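Local coordinates for protein phosphothreonine lyase ospF (Shigella flexneri, PDB 3I0U) that acts as a secreted type III effector and phosphothreonine lyase, probably eliminating phosphate irreversibly from phosphothreonine in host MAP kinases, at residues N35-S40 with V48-F53; S40-S45 with V62-C67; L134-D139 with S143-L148. All blocks are in the same frame, centred on the assembly; numbering follows the deposited sequence.

Contact 1 of 3, residues N35-S40 with V48-F53; sequences NVPTYS and VMYQGF
Two first torsions set Tyr-50 and Gln-51 against the 35-40 segment: in both residues CG stands anti to the carbonyl carbon, with chi1 at -65° in Tyr-50. The phenol ring is thereby carried against Pro-37, one face turned to the pyrrolidine, while the chain of Gln-51, bent again at chi2, reaches back to the main chain of Asn-35.

The apolar half of the contact is a CH-pi interaction. Pro-37 CB lies 3.8 Å from the centroid of the Tyr-50 ring and 16° off its normal, which places it over the face. Pro-37 CG approaches Tyr-50 CD2 to 3.6 Å, and Pro-37 CD is 3.9 Å from Tyr-50 CG, so CB, CG and CD of the proline lie over one face of the aromatic ring, along its CG-CD2-CE2-CZ half. Phe-103 touches Pro-37 as well.

The polar half is a single hydrogen bond across the segments. Gln-51 NE2 donates an N-H to the backbone oxygen Asn-35 O, nearly straight at 166°; the modelled length is very short and, at this resolution, imprecise. Both residues are exposed, putting this bond on the outer side of the contact, with the buried Pro-37 within.

Gln-51 and Gly-52 have positive phi, and Tyr-50 and Phe-53 exchange backbone bonds: Tyr-50 N to Phe-53 O at 2.8 Å, and Phe-53 N to Tyr-50 O at 2.9 Å. This is a beta-hairpin with a two-residue loop (Gln-51 and Gly-52) in a type I' turn, joining strands 47-50 and 53-56 at the sheet border and packed against the loop that leads into helix 39-44.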
ATOM      1  N   ASN A  35     -12.405  12.459  -8.626  1.00 72.92           N
ATOM      2  CA  ASN A  35     -11.865  13.721  -8.127  1.00 73.05           C
ATOM      3  C   ASN A  35     -10.660  13.454  -7.250  1.00 73.21           C
ATOM      4  O   ASN A  35     -10.781  13.189  -6.045  1.00 73.97           O
ATOM      5  CB  ASN A  35     -12.928  14.571  -7.439  1.00 72.84           C
ATOM      6  CG  ASN A  35     -13.887  15.173  -8.429  1.00 72.98           C
ATOM      7  OD1 ASN A  35     -13.469  15.601  -9.523  1.00 73.27           O
ATOM      8  ND2 ASN A  35     -15.182  15.199  -8.080  1.00 71.69           N
ATOM      9  N   VAL A  36      -9.496  13.453  -7.882  1.00 72.45           N
ATOM     10  CA  VAL A  36      -8.282  13.157  -7.155  1.00 72.12           C
ATOM     11  C   VAL A  36      -7.349  14.328  -7.295  1.00 72.33           C
ATOM     12  O   VAL A  36      -7.267  14.938  -8.366  1.00 72.66           O
ATOM     13  CB  VAL A  36      -7.582  11.870  -7.630  1.00 72.16           C
ATOM     14  CG1 VAL A  36      -8.252  10.669  -7.029  1.00 72.12           C
ATOM     15  CG2 VAL A  36      -7.576  11.762  -9.143  1.00 72.53           C
ATOM     16  N   PRO A  37      -6.631  14.648  -6.219  1.00 71.94           N
ATOM     17  CA  PRO A  37      -5.686  15.711  -6.297  1.00 71.68           C
ATOM     18  C   PRO A  37      -4.492  15.273  -7.121  1.00 71.51           C
ATOM     19  O   PRO A  37      -4.156  14.076  -7.174  1.00 71.13           O
ATOM     20  CB  PRO A  37      -5.275  15.892  -4.841  1.00 71.98           C
ATOM     21  CG  PRO A  37      -5.414  14.565  -4.269  1.00 71.24           C
ATOM     22  CD  PRO A  37      -6.644  14.038  -4.883  1.00 72.02           C
ATOM     23  N   THR A  38      -3.848  16.260  -7.732  1.00 71.34           N
ATOM     24  CA  THR A  38      -2.646  16.025  -8.508  1.00 71.17           C
ATOM     25  C   THR A  38      -1.503  15.893  -7.489  1.00 70.78           C
ATOM     26  O   THR A  38      -1.695  16.249  -6.314  1.00 70.09           O
ATOM     27  CB  THR A  38      -2.414  17.215  -9.442  1.00 70.89           C
ATOM     28  OG1 THR A  38      -2.072  18.338  -8.639  1.00 70.92           O
ATOM     29  CG2 THR A  38      -3.679  17.555 -10.220  1.00 70.29           C
ATOM     30  N   TYR A  39      -0.339  15.407  -7.934  1.00 70.88           N
ATOM     31  CA  TYR A  39       0.896  15.492  -7.132  1.00 71.13           C
ATOM     32  C   TYR A  39       1.221  16.853  -6.516  1.00 71.48           C
ATOM     33  O   TYR A  39       1.478  16.920  -5.304  1.00 71.76           O
ATOM     34  CB  TYR A  39       2.124  15.038  -7.894  1.00 71.16           C
ATOM     35  CG  TYR A  39       3.304  14.805  -6.977  1.00 70.68           C
ATOM     36  CD1 TYR A  39       3.256  13.794  -5.999  1.00 68.28           C
ATOM     37  CD2 TYR A  39       4.460  15.581  -7.079  1.00 69.22           C
ATOM     38  CE1 TYR A  39       4.304  13.539  -5.178  1.00 67.63           C
ATOM     39  CE2 TYR A  39       5.543  15.345  -6.234  1.00 70.62           C
ATOM     40  CZ  TYR A  39       5.436  14.309  -5.278  1.00 71.63           C
ATOM     41  OH  TYR A  39       6.471  14.019  -4.423  1.00 73.02           O
ATOM     42  N   SER A  40       1.205  17.924  -7.305  1.00 71.19           N
ATOM     43  CA  SER A  40       1.510  19.216  -6.708  1.00 72.03           C
ATOM     44  C   SER A  40       0.447  19.652  -5.689  1.00 72.31           C
ATOM     45  O   SER A  40       0.793  20.307  -4.707  1.00 72.99           O
ATOM     46  CB  SER A  40       1.846  20.320  -7.725  1.00 71.73           C
ATOM     47  OG  SER A  40       0.705  20.753  -8.415  1.00 71.64           O
ATOM     48  N   VAL A  48      -5.972  18.980   4.709  1.00 74.20           N
ATOM     49  CA  VAL A  48      -6.930  19.037   3.589  1.00 73.43           C
ATOM     50  C   VAL A  48      -7.524  17.614   3.299  1.00 73.09           C
ATOM     51  O   VAL A  48      -6.788  16.631   3.153  1.00 72.65           O
ATOM     52  CB  VAL A  48      -6.238  19.598   2.256  1.00 73.48           C
ATOM     53  CG1 VAL A  48      -7.187  19.573   1.050  1.00 73.48           C
ATOM     54  CG2 VAL A  48      -5.631  21.029   2.415  1.00 72.50           C
ATOM     55  N   MET A  49      -8.852  17.541   3.190  1.00 72.64           N
ATOM     56  CA  MET A  49      -9.595  16.314   2.923  1.00 72.38           C
ATOM     57  C   MET A  49      -9.923  16.110   1.453  1.00 72.36           C
ATOM     58  O   MET A  49     -10.364  17.045   0.792  1.00 72.67           O
ATOM     59  CB  MET A  49     -10.897  16.367   3.707  1.00 72.68           C
ATOM     60  CG  MET A  49     -10.765  15.904   5.144  1.00 72.96           C
ATOM     61  SD  MET A  49     -11.204  14.156   5.170  1.00 75.60           S
ATOM     62  CE  MET A  49     -12.879  14.267   5.783  1.00 72.64           C
ATOM     63  N   TYR A  50      -9.691  14.899   0.947  1.00 72.00           N
ATOM     64  CA  TYR A  50     -10.073  14.507  -0.418  1.00 72.00           C
ATOM     65  C   TYR A  50     -10.566  13.109  -0.322  1.00 71.89           C
ATOM     66  O   TYR A  50      -9.825  12.244   0.152  1.00 72.17           O
ATOM     67  CB  TYR A  50      -8.878  14.442  -1.400  1.00 72.23           C
ATOM     68  CG  TYR A  50      -8.193  15.743  -1.681  1.00 72.59           C
ATOM     69  CD1 TYR A  50      -8.846  16.768  -2.394  1.00 74.04           C
ATOM     70  CD2 TYR A  50      -6.882  15.959  -1.251  1.00 72.99           C
ATOM     71  CE1 TYR A  50      -8.206  17.997  -2.662  1.00 74.02           C
ATOM     72  CE2 TYR A  50      -6.217  17.173  -1.515  1.00 74.01           C
ATOM     73  CZ  TYR A  50      -6.897  18.195  -2.211  1.00 73.99           C
ATOM     74  OH  TYR A  50      -6.286  19.401  -2.450  1.00 73.24           O
ATOM     75  N   GLN A  51     -11.787  12.868  -0.787  1.00 71.87           N
ATOM     76  CA  GLN A  51     -12.339  11.502  -0.889  1.00 72.03           C
ATOM     77  C   GLN A  51     -12.275  10.740   0.419  1.00 72.17           C
ATOM     78  O   GLN A  51     -11.902   9.556   0.437  1.00 73.14           O
ATOM     79  CB  GLN A  51     -11.607  10.653  -1.971  1.00 72.23           C
ATOM     80  CG  GLN A  51     -11.506  11.232  -3.405  1.00 72.83           C
ATOM     81  CD  GLN A  51     -12.878  11.440  -4.083  1.00 73.57           C
ATOM     82  OE1 GLN A  51     -13.901  10.837  -3.702  1.00 72.96           O
ATOM     83  NE2 GLN A  51     -12.895  12.297  -5.091  1.00 73.01           N
ATOM     84  N   GLY A  52     -12.577  11.410   1.523  1.00 71.99           N
ATOM     85  CA  GLY A  52     -12.503  10.759   2.822  1.00 72.14           C
ATOM     86  C   GLY A  52     -11.125  10.523   3.419  1.00 72.00           C
ATOM     87  O   GLY A  52     -11.046  10.082   4.565  1.00 72.93           O
ATOM     88  N   PHE A  53     -10.057  10.803   2.664  1.00 71.22           N
ATOM     89  CA  PHE A  53      -8.683  10.794   3.180  1.00 70.76           C
ATOM     90  C   PHE A  53      -8.247  12.198   3.578  1.00 70.88           C
ATOM     91  O   PHE A  53      -8.417  13.144   2.793  1.00 70.91           O
ATOM     92  CB  PHE A  53      -7.705  10.266   2.133  1.00 70.37           C
ATOM     93  CG  PHE A  53      -7.856   8.817   1.838  1.00 70.00           C
ATOM     94  CD1 PHE A  53      -6.970   7.901   2.360  1.00 70.38           C
ATOM     95  CD2 PHE A  53      -8.874   8.359   1.009  1.00 69.72           C
ATOM     96  CE1 PHE A  53      -7.116   6.522   2.078  1.00 70.95           C
ATOM     97  CE2 PHE A  53      -9.028   7.014   0.731  1.00 68.95           C
ATOM     98  CZ  PHE A  53      -8.160   6.087   1.265  1.00 69.22           C
TER

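Contact 2 of 3, residues S40-S45 with V62-C67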
ATOM      1  N   SER A  40       1.205  17.924  -7.305  1.00 71.19           N
ATOM      2  CA  SER A  40       1.510  19.216  -6.708  1.00 72.03           C
ATOM      3  C   SER A  40       0.447  19.652  -5.689  1.00 72.31           C
ATOM      4  O   SER A  40       0.793  20.307  -4.707  1.00 72.99           O
ATOM      5  CB  SER A  40       1.846  20.320  -7.725  1.00 71.73           C
ATOM      6  OG  SER A  40       0.705  20.753  -8.415  1.00 71.64           O
ATOM      7  N   ASP A  41      -0.814  19.273  -5.888  1.00 72.05           N
ATOM      8  CA  ASP A  41      -1.852  19.591  -4.903  1.00 72.04           C
ATOM      9  C   ASP A  41      -1.568  18.975  -3.535  1.00 72.29           C
ATOM     10  O   ASP A  41      -1.674  19.680  -2.534  1.00 72.39           O
ATOM     11  CB  ASP A  41      -3.249  19.168  -5.355  1.00 72.16           C
ATOM     12  CG  ASP A  41      -3.731  19.908  -6.583  1.00 72.64           C
ATOM     13  OD1 ASP A  41      -3.343  21.074  -6.803  1.00 72.74           O
ATOM     14  OD2 ASP A  41      -4.516  19.300  -7.346  1.00 74.21           O
ATOM     15  N   ILE A  42      -1.194  17.687  -3.486  1.00 72.49           N
ATOM     16  CA  ILE A  42      -0.849  17.045  -2.210  1.00 72.42           C
ATOM     17  C   ILE A  42       0.455  17.584  -1.608  1.00 72.87           C
ATOM     18  O   ILE A  42       0.648  17.505  -0.388  1.00 73.40           O
ATOM     19  CB  ILE A  42      -0.839  15.498  -2.265  1.00 72.80           C
ATOM     20  CG1 ILE A  42       0.247  14.952  -3.198  1.00 72.51           C
ATOM     21  CG2 ILE A  42      -2.184  14.953  -2.718  1.00 72.34           C
ATOM     22  CD1 ILE A  42       0.561  13.523  -2.948  1.00 69.80           C
ATOM     23  N   CYS A  43       1.318  18.195  -2.433  1.00 72.94           N
ATOM     24  CA  CYS A  43       2.569  18.780  -1.919  1.00 72.38           C
ATOM     25  C   CYS A  43       2.379  20.050  -1.082  1.00 72.57           C
ATOM     26  O   CYS A  43       3.242  20.415  -0.290  1.00 72.74           O
ATOM     27  CB  CYS A  43       3.576  18.964  -3.044  1.00 72.23           C
ATOM     28  SG  CYS A  43       4.293  17.376  -3.515  1.00 71.47           S
ATOM     29  N   GLN A  44       1.217  20.679  -1.233  1.00 72.61           N
ATOM     30  CA  GLN A  44       0.891  21.957  -0.626  1.00 72.49           C
ATOM     31  C   GLN A  44      -0.173  21.854   0.438  1.00 73.28           C
ATOM     32  O   GLN A  44      -0.295  22.730   1.288  1.00 73.54           O
ATOM     33  CB  GLN A  44       0.437  22.879  -1.722  1.00 72.17           C
ATOM     34  CG  GLN A  44       1.582  23.102  -2.675  1.00 72.26           C
ATOM     35  CD  GLN A  44       1.133  23.409  -4.056  1.00 72.77           C
ATOM     36  OE1 GLN A  44       0.567  24.478  -4.325  1.00 73.60           O
ATOM     37  NE2 GLN A  44       1.398  22.494  -4.963  1.00 72.70           N
ATOM     38  N   SER A  45      -0.923  20.763   0.374  1.00 75.15           N
ATOM     39  CA  SER A  45      -1.928  20.373   1.352  1.00 76.58           C
ATOM     40  C   SER A  45      -1.369  20.301   2.774  1.00 77.53           C
ATOM     41  O   SER A  45      -0.960  19.222   3.234  1.00 78.80           O
ATOM     42  CB  SER A  45      -2.494  18.983   0.967  1.00 76.29           C
ATOM     43  OG  SER A  45      -3.684  19.056   0.189  1.00 75.74           O
ATOM     44  N   VAL A  62       9.810  14.154   5.311  1.00 72.73           N
ATOM     45  CA  VAL A  62       9.893  14.293   3.877  1.00 72.88           C
ATOM     46  C   VAL A  62       8.649  13.708   3.165  1.00 72.38           C
ATOM     47  O   VAL A  62       8.605  13.655   1.928  1.00 72.11           O
ATOM     48  CB  VAL A  62      11.270  13.719   3.345  1.00 73.20           C
ATOM     49  CG1 VAL A  62      11.348  12.207   3.472  1.00 73.25           C
ATOM     50  CG2 VAL A  62      11.507  14.103   1.892  1.00 74.71           C
ATOM     51  N   PHE A  63       7.632  13.318   3.943  1.00 71.89           N
ATOM     52  CA  PHE A  63       6.451  12.614   3.396  1.00 71.45           C
ATOM     53  C   PHE A  63       5.168  13.401   3.402  1.00 71.23           C
ATOM     54  O   PHE A  63       5.008  14.370   4.122  1.00 72.28           O
ATOM     55  CB  PHE A  63       6.233  11.268   4.097  1.00 71.48           C
ATOM     56  CG  PHE A  63       7.405  10.351   3.970  1.00 71.29           C
ATOM     57  CD1 PHE A  63       7.615   9.640   2.782  1.00 69.65           C
ATOM     58  CD2 PHE A  63       8.332  10.236   5.022  1.00 70.74           C
ATOM     59  CE1 PHE A  63       8.718   8.808   2.628  1.00 70.38           C
ATOM     60  CE2 PHE A  63       9.455   9.420   4.888  1.00 71.59           C
ATOM     61  CZ  PHE A  63       9.648   8.687   3.680  1.00 72.52           C
ATOM     62  N   ILE A  64       4.268  13.002   2.525  1.00 71.56           N
ATOM     63  CA  ILE A  64       2.929  13.553   2.497  1.00 70.90           C
ATOM     64  C   ILE A  64       2.049  12.387   2.884  1.00 70.94           C
ATOM     65  O   ILE A  64       2.027  11.388   2.176  1.00 70.52           O
ATOM     66  CB  ILE A  64       2.560  14.012   1.084  1.00 70.43           C
ATOM     67  CG1 ILE A  64       3.515  15.153   0.653  1.00 69.72           C
ATOM     68  CG2 ILE A  64       1.080  14.472   1.057  1.00 69.31           C
ATOM     69  CD1 ILE A  64       3.646  15.234  -0.806  1.00 70.54           C
ATOM     70  N   HIS A  65       1.345  12.534   4.008  1.00 70.71           N
ATOM     71  CA  HIS A  65       0.567  11.466   4.625  1.00 70.54           C
ATOM     72  C   HIS A  65      -0.892  11.509   4.195  1.00 70.36           C
ATOM     73  O   HIS A  65      -1.467  12.572   4.047  1.00 70.39           O
ATOM     74  CB  HIS A  65       0.672  11.529   6.159  1.00 69.97           C
ATOM     75  CG  HIS A  65       2.055  11.306   6.668  1.00 70.18           C
ATOM     76  ND1 HIS A  65       2.532  10.057   6.978  1.00 70.26           N
ATOM     77  CD2 HIS A  65       3.080  12.171   6.889  1.00 71.01           C
ATOM     78  CE1 HIS A  65       3.786  10.161   7.390  1.00 71.22           C
ATOM     79  NE2 HIS A  65       4.147  11.430   7.334  1.00 69.74           N
ATOM     80  N   ALA A  66      -1.472  10.336   3.991  1.00 70.34           N
ATOM     81  CA  ALA A  66      -2.893  10.218   3.694  1.00 71.01           C
ATOM     82  C   ALA A  66      -3.563   9.224   4.605  1.00 71.17           C
ATOM     83  O   ALA A  66      -3.082   8.111   4.782  1.00 70.97           O
ATOM     84  CB  ALA A  66      -3.118   9.826   2.280  1.00 70.68           C
ATOM     85  N   CYS A  67      -4.693   9.628   5.159  1.00 72.23           N
ATOM     86  CA  CYS A  67      -5.229   8.967   6.323  1.00 72.29           C
ATOM     87  C   CYS A  67      -6.752   9.052   6.267  1.00 71.96           C
ATOM     88  O   CYS A  67      -7.328  10.130   6.343  1.00 72.29           O
ATOM     89  CB  CYS A  67      -4.624   9.654   7.540  1.00 72.72           C
ATOM     90  SG  CYS A  67      -5.227   9.136   9.080  1.00 76.19           S
TER
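Apolar packing of Ile-42 and Cys-43 on Ile-64 carries this contact; no hydrogen bond links the segments. The two isoleucine side chains cross at about a right angle. Ile-64 CG2 lies 4.0 Å from Ile-42 CB, and the terminal methyls meet with Ile-42 CD1 at 4.1 Å from Ile-64 CD1. In Ile-64, CG1 stands beside the backbone N (chi1 -63°) and sends CD1 to within 3.5 Å of Cys-43 SG. Thus CG2 packs on Ile-42 alone, while CD1 touches two successive residues, Ile-42 and Cys-43.

A second kind of contact is between methyl and main chain. Ile-64 CG2 comes 3.4 Å from Ile-42 O, a van der Waals approach with no bond across it.

Polar partners outside the two segments include Asn-57, whose ND2 bonds Cys-43 O. Ile-64 pairs through its backbone with Ile-114 of the neighbouring strand 111-115, whose side chain also touches Ile-42.

With only carbon and sulfur side-chain atoms meeting across it and both isoleucines buried, the contact rests on shape and exclusion of water, packing helix 39-44 against strand 63-68 without any directional bond between the two segments.

Contact 3 of 3, residues L134-D139 with S143-L148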
ATOM      1  N   LEU A 134       2.512   1.823   2.088  1.00 70.97           N
ATOM      2  CA  LEU A 134       1.143   1.410   2.270  1.00 71.19           C
ATOM      3  C   LEU A 134       1.004   0.633   3.584  1.00 71.46           C
ATOM      4  O   LEU A 134       1.519  -0.464   3.703  1.00 72.02           O
ATOM      5  CB  LEU A 134       0.728   0.516   1.090  1.00 70.90           C
ATOM      6  CG  LEU A 134       0.071   1.141  -0.161  1.00 71.73           C
ATOM      7  CD1 LEU A 134       0.630   2.494  -0.595  1.00 71.62           C
ATOM      8  CD2 LEU A 134       0.155   0.217  -1.298  1.00 71.35           C
ATOM      9  N   TYR A 135       0.290   1.179   4.561  1.00 71.51           N
ATOM     10  CA  TYR A 135       0.180   0.535   5.876  1.00 71.67           C
ATOM     11  C   TYR A 135      -1.056  -0.317   6.013  1.00 72.28           C
ATOM     12  O   TYR A 135      -2.175   0.150   5.757  1.00 73.29           O
ATOM     13  CB  TYR A 135       0.184   1.568   6.979  1.00 71.53           C
ATOM     14  CG  TYR A 135       1.426   2.418   7.004  1.00 71.46           C
ATOM     15  CD1 TYR A 135       2.576   1.998   7.709  1.00 70.96           C
ATOM     16  CD2 TYR A 135       1.465   3.640   6.327  1.00 70.21           C
ATOM     17  CE1 TYR A 135       3.732   2.774   7.726  1.00 70.65           C
ATOM     18  CE2 TYR A 135       2.630   4.460   6.370  1.00 70.57           C
ATOM     19  CZ  TYR A 135       3.734   4.013   7.059  1.00 70.56           C
ATOM     20  OH  TYR A 135       4.851   4.792   7.067  1.00 72.07           O
ATOM     21  N   VAL A 136      -0.846  -1.576   6.399  1.00 72.12           N
ATOM     22  CA  VAL A 136      -1.916  -2.518   6.633  1.00 71.65           C
ATOM     23  C   VAL A 136      -2.271  -2.507   8.122  1.00 71.64           C
ATOM     24  O   VAL A 136      -1.402  -2.704   8.979  1.00 72.03           O
ATOM     25  CB  VAL A 136      -1.499  -3.951   6.216  1.00 71.65           C
ATOM     26  CG1 VAL A 136      -2.595  -4.934   6.509  1.00 71.67           C
ATOM     27  CG2 VAL A 136      -1.178  -4.017   4.771  1.00 71.95           C
ATOM     28  N   LYS A 137      -3.544  -2.266   8.419  1.00 71.25           N
ATOM     29  CA  LYS A 137      -4.068  -2.413   9.771  1.00 71.43           C
ATOM     30  C   LYS A 137      -4.988  -3.607   9.909  1.00 71.13           C
ATOM     31  O   LYS A 137      -5.573  -4.078   8.953  1.00 71.97           O
ATOM     32  CB  LYS A 137      -4.740  -1.134  10.322  1.00 71.36           C
ATOM     33  CG  LYS A 137      -4.866   0.066   9.414  1.00 75.21           C
ATOM     34  CD  LYS A 137      -4.624   1.358  10.197  1.00 81.15           C
ATOM     35  CE  LYS A 137      -3.113   1.751  10.243  1.00 84.96           C
ATOM     36  NZ  LYS A 137      -2.672   2.478  11.521  1.00 83.68           N
ATOM     37  N   SER A 138      -5.138  -4.083  11.123  1.00 71.18           N
ATOM     38  CA  SER A 138      -5.974  -5.211  11.383  1.00 70.91           C
ATOM     39  C   SER A 138      -7.416  -4.748  11.489  1.00 70.87           C
ATOM     40  O   SER A 138      -7.658  -3.576  11.815  1.00 70.74           O
ATOM     41  CB  SER A 138      -5.515  -5.841  12.689  1.00 70.81           C
ATOM     42  OG  SER A 138      -5.910  -5.044  13.781  1.00 71.09           O
ATOM     43  N   ASP A 139      -8.347  -5.677  11.242  1.00 70.70           N
ATOM     44  CA  ASP A 139      -9.794  -5.426  11.285  1.00 70.57           C
ATOM     45  C   ASP A 139     -10.506  -6.423  12.182  1.00 70.97           C
ATOM     46  O   ASP A 139     -11.730  -6.423  12.285  1.00 71.71           O
ATOM     47  CB  ASP A 139     -10.382  -5.545   9.885  1.00 70.16           C
ATOM     48  CG  ASP A 139     -10.078  -6.891   9.210  1.00 70.09           C
ATOM     49  OD1 ASP A 139      -9.085  -7.578   9.546  1.00 68.53           O
ATOM     50  OD2 ASP A 139     -10.856  -7.263   8.315  1.00 71.68           O
ATOM     51  N   SER A 143      -5.662  -8.411  17.084  1.00 69.43           N
ATOM     52  CA  SER A 143      -4.926  -7.781  16.007  1.00 69.75           C
ATOM     53  C   SER A 143      -4.824  -8.629  14.708  1.00 70.10           C
ATOM     54  O   SER A 143      -3.804  -8.596  14.012  1.00 70.27           O
ATOM     55  CB  SER A 143      -3.547  -7.359  16.527  1.00 69.58           C
ATOM     56  OG  SER A 143      -3.692  -6.405  17.594  1.00 68.88           O
ATOM     57  N   GLN A 144      -5.886  -9.376  14.382  1.00 70.36           N
ATOM     58  CA  GLN A 144      -5.859 -10.329  13.268  1.00 70.03           C
ATOM     59  C   GLN A 144      -6.432  -9.777  11.972  1.00 69.69           C
ATOM     60  O   GLN A 144      -7.057  -8.712  11.933  1.00 69.19           O
ATOM     61  CB  GLN A 144      -6.558 -11.634  13.643  1.00 70.13           C
ATOM     62  CG  GLN A 144      -5.883 -12.413  14.730  1.00 71.38           C
ATOM     63  CD  GLN A 144      -6.174 -13.888  14.593  1.00 75.02           C
ATOM     64  OE1 GLN A 144      -7.131 -14.434  15.203  1.00 74.46           O
ATOM     65  NE2 GLN A 144      -5.377 -14.554  13.753  1.00 74.68           N
ATOM     66  N   TYR A 145      -6.211 -10.529  10.906  1.00 69.87           N
ATOM     67  CA  TYR A 145      -6.707 -10.166   9.605  1.00 70.17           C
ATOM     68  C   TYR A 145      -7.810 -11.084   9.156  1.00 70.02           C
ATOM     69  O   TYR A 145      -7.681 -12.292   9.268  1.00 70.02           O
ATOM     70  CB  TYR A 145      -5.572 -10.261   8.627  1.00 70.19           C
ATOM     71  CG  TYR A 145      -4.466  -9.294   8.915  1.00 70.55           C
ATOM     72  CD1 TYR A 145      -4.699  -7.923   8.882  1.00 70.24           C
ATOM     73  CD2 TYR A 145      -3.170  -9.743   9.190  1.00 70.18           C
ATOM     74  CE1 TYR A 145      -3.683  -7.022   9.116  1.00 70.83           C
ATOM     75  CE2 TYR A 145      -2.133  -8.843   9.414  1.00 69.49           C
ATOM     76  CZ  TYR A 145      -2.407  -7.485   9.370  1.00 70.75           C
ATOM     77  OH  TYR A 145      -1.420  -6.558   9.589  1.00 71.63           O
ATOM     78  N   SER A 146      -8.886 -10.506   8.627  1.00 70.00           N
ATOM     79  CA  SER A 146      -9.943 -11.304   8.048  1.00 70.03           C
ATOM     80  C   SER A 146      -9.519 -11.726   6.677  1.00 70.26           C
ATOM     81  O   SER A 146      -8.711 -11.065   6.052  1.00 71.06           O
ATOM     82  CB  SER A 146     -11.235 -10.516   7.967  1.00 69.82           C
ATOM     83  OG  SER A 146     -11.153  -9.566   6.953  1.00 69.21           O
ATOM     84  N   ALA A 147     -10.093 -12.820   6.201  1.00 70.56           N
ATOM     85  CA  ALA A 147      -9.814 -13.319   4.862  1.00 70.82           C
ATOM     86  C   ALA A 147     -10.153 -12.346   3.699  1.00 70.82           C
ATOM     87  O   ALA A 147      -9.491 -12.375   2.665  1.00 70.37           O
ATOM     88  CB  ALA A 147     -10.487 -14.630   4.670  1.00 70.53           C
ATOM     89  N   LEU A 148     -11.168 -11.501   3.893  1.00 71.05           N
ATOM     90  CA  LEU A 148     -11.660 -10.612   2.856  1.00 71.27           C
ATOM     91  C   LEU A 148     -10.682  -9.516   2.742  1.00 71.98           C
ATOM     92  O   LEU A 148     -10.324  -9.126   1.610  1.00 72.26           O
ATOM     93  CB  LEU A 148     -12.979  -9.954   3.233  1.00 71.46           C
ATOM     94  CG  LEU A 148     -14.070  -9.636   2.199  1.00 70.76           C
ATOM     95  CD1 LEU A 148     -14.892  -8.501   2.721  1.00 69.90           C
ATOM     96  CD2 LEU A 148     -13.610  -9.325   0.789  1.00 69.16           C
TER
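Asp-139 and Ser-146 face each other with the carboxylate turned so that both oxygens offer their syn lone pairs. Asp-139 OD1 accepts from the backbone Ser-146 N at 3.1 Å (155°), and Asp-139 OD2 accepts from Ser-146 OG at 2.7 Å. Two bonds to one residue fix the rotation of the carboxylate. The torsion matters here: CG of Asp-139 sits between its backbone N and carbonyl carbon (chi1 55°), which brings the acid end nearer to the other segment. A weak bond of 3.4 Å from Asp-139 N to Gln-144 O adds a backbone tie.

Tyr-145 turns its ring the other way, along Val-136 and Lys-137. Lys-137 O lies at the ring edge, in plane, 3.5 Å from Tyr-145 CE1. Val-136 CG1 meets the same Tyr-145 CE1 at 3.5 Å, from an oblique direction. Beyond, Tyr-145 OH bonds to Asp-80 OD2, and Phe-212 meets the ring.

Ser-138 CB packs on the main-chain oxygens of Ser-143 and Gln-144, 3.3 Å from Gln-144 O, while its hydroxyl bonds to Asp-76 O.

Ser-146 OG also bonds to Leu-149 N, so the hydroxyl held by Asp-139 caps the first turn of helix 147-166. This is a serine N-cap secured by an aspartate from the loop that connects strand 132-137 to helix 147-166.

How the contacts relate
All three contacts reach the same seven-stranded antiparallel sheet, though at different places. Contacts 1 and 2 are neighbours, with centres about 9 Å apart; they share Ser-40 and helix 39-44, and they touch where Pro-37 CG lies 3.6 Å from Ile-42 CG2. Their segments alternate along the chain; the loop 35-38 packs on hairpin 47-56 and helix 39-44 on strand 63-68. Contact 3 follows later in sequence, its centre about 24 Å from each of the others. Contacts 1 and 2 place helix 39-44 and its leading loop against one end of the sheet's strand order, and contact 3 lies where strand 132-137 passes into helix 147-166.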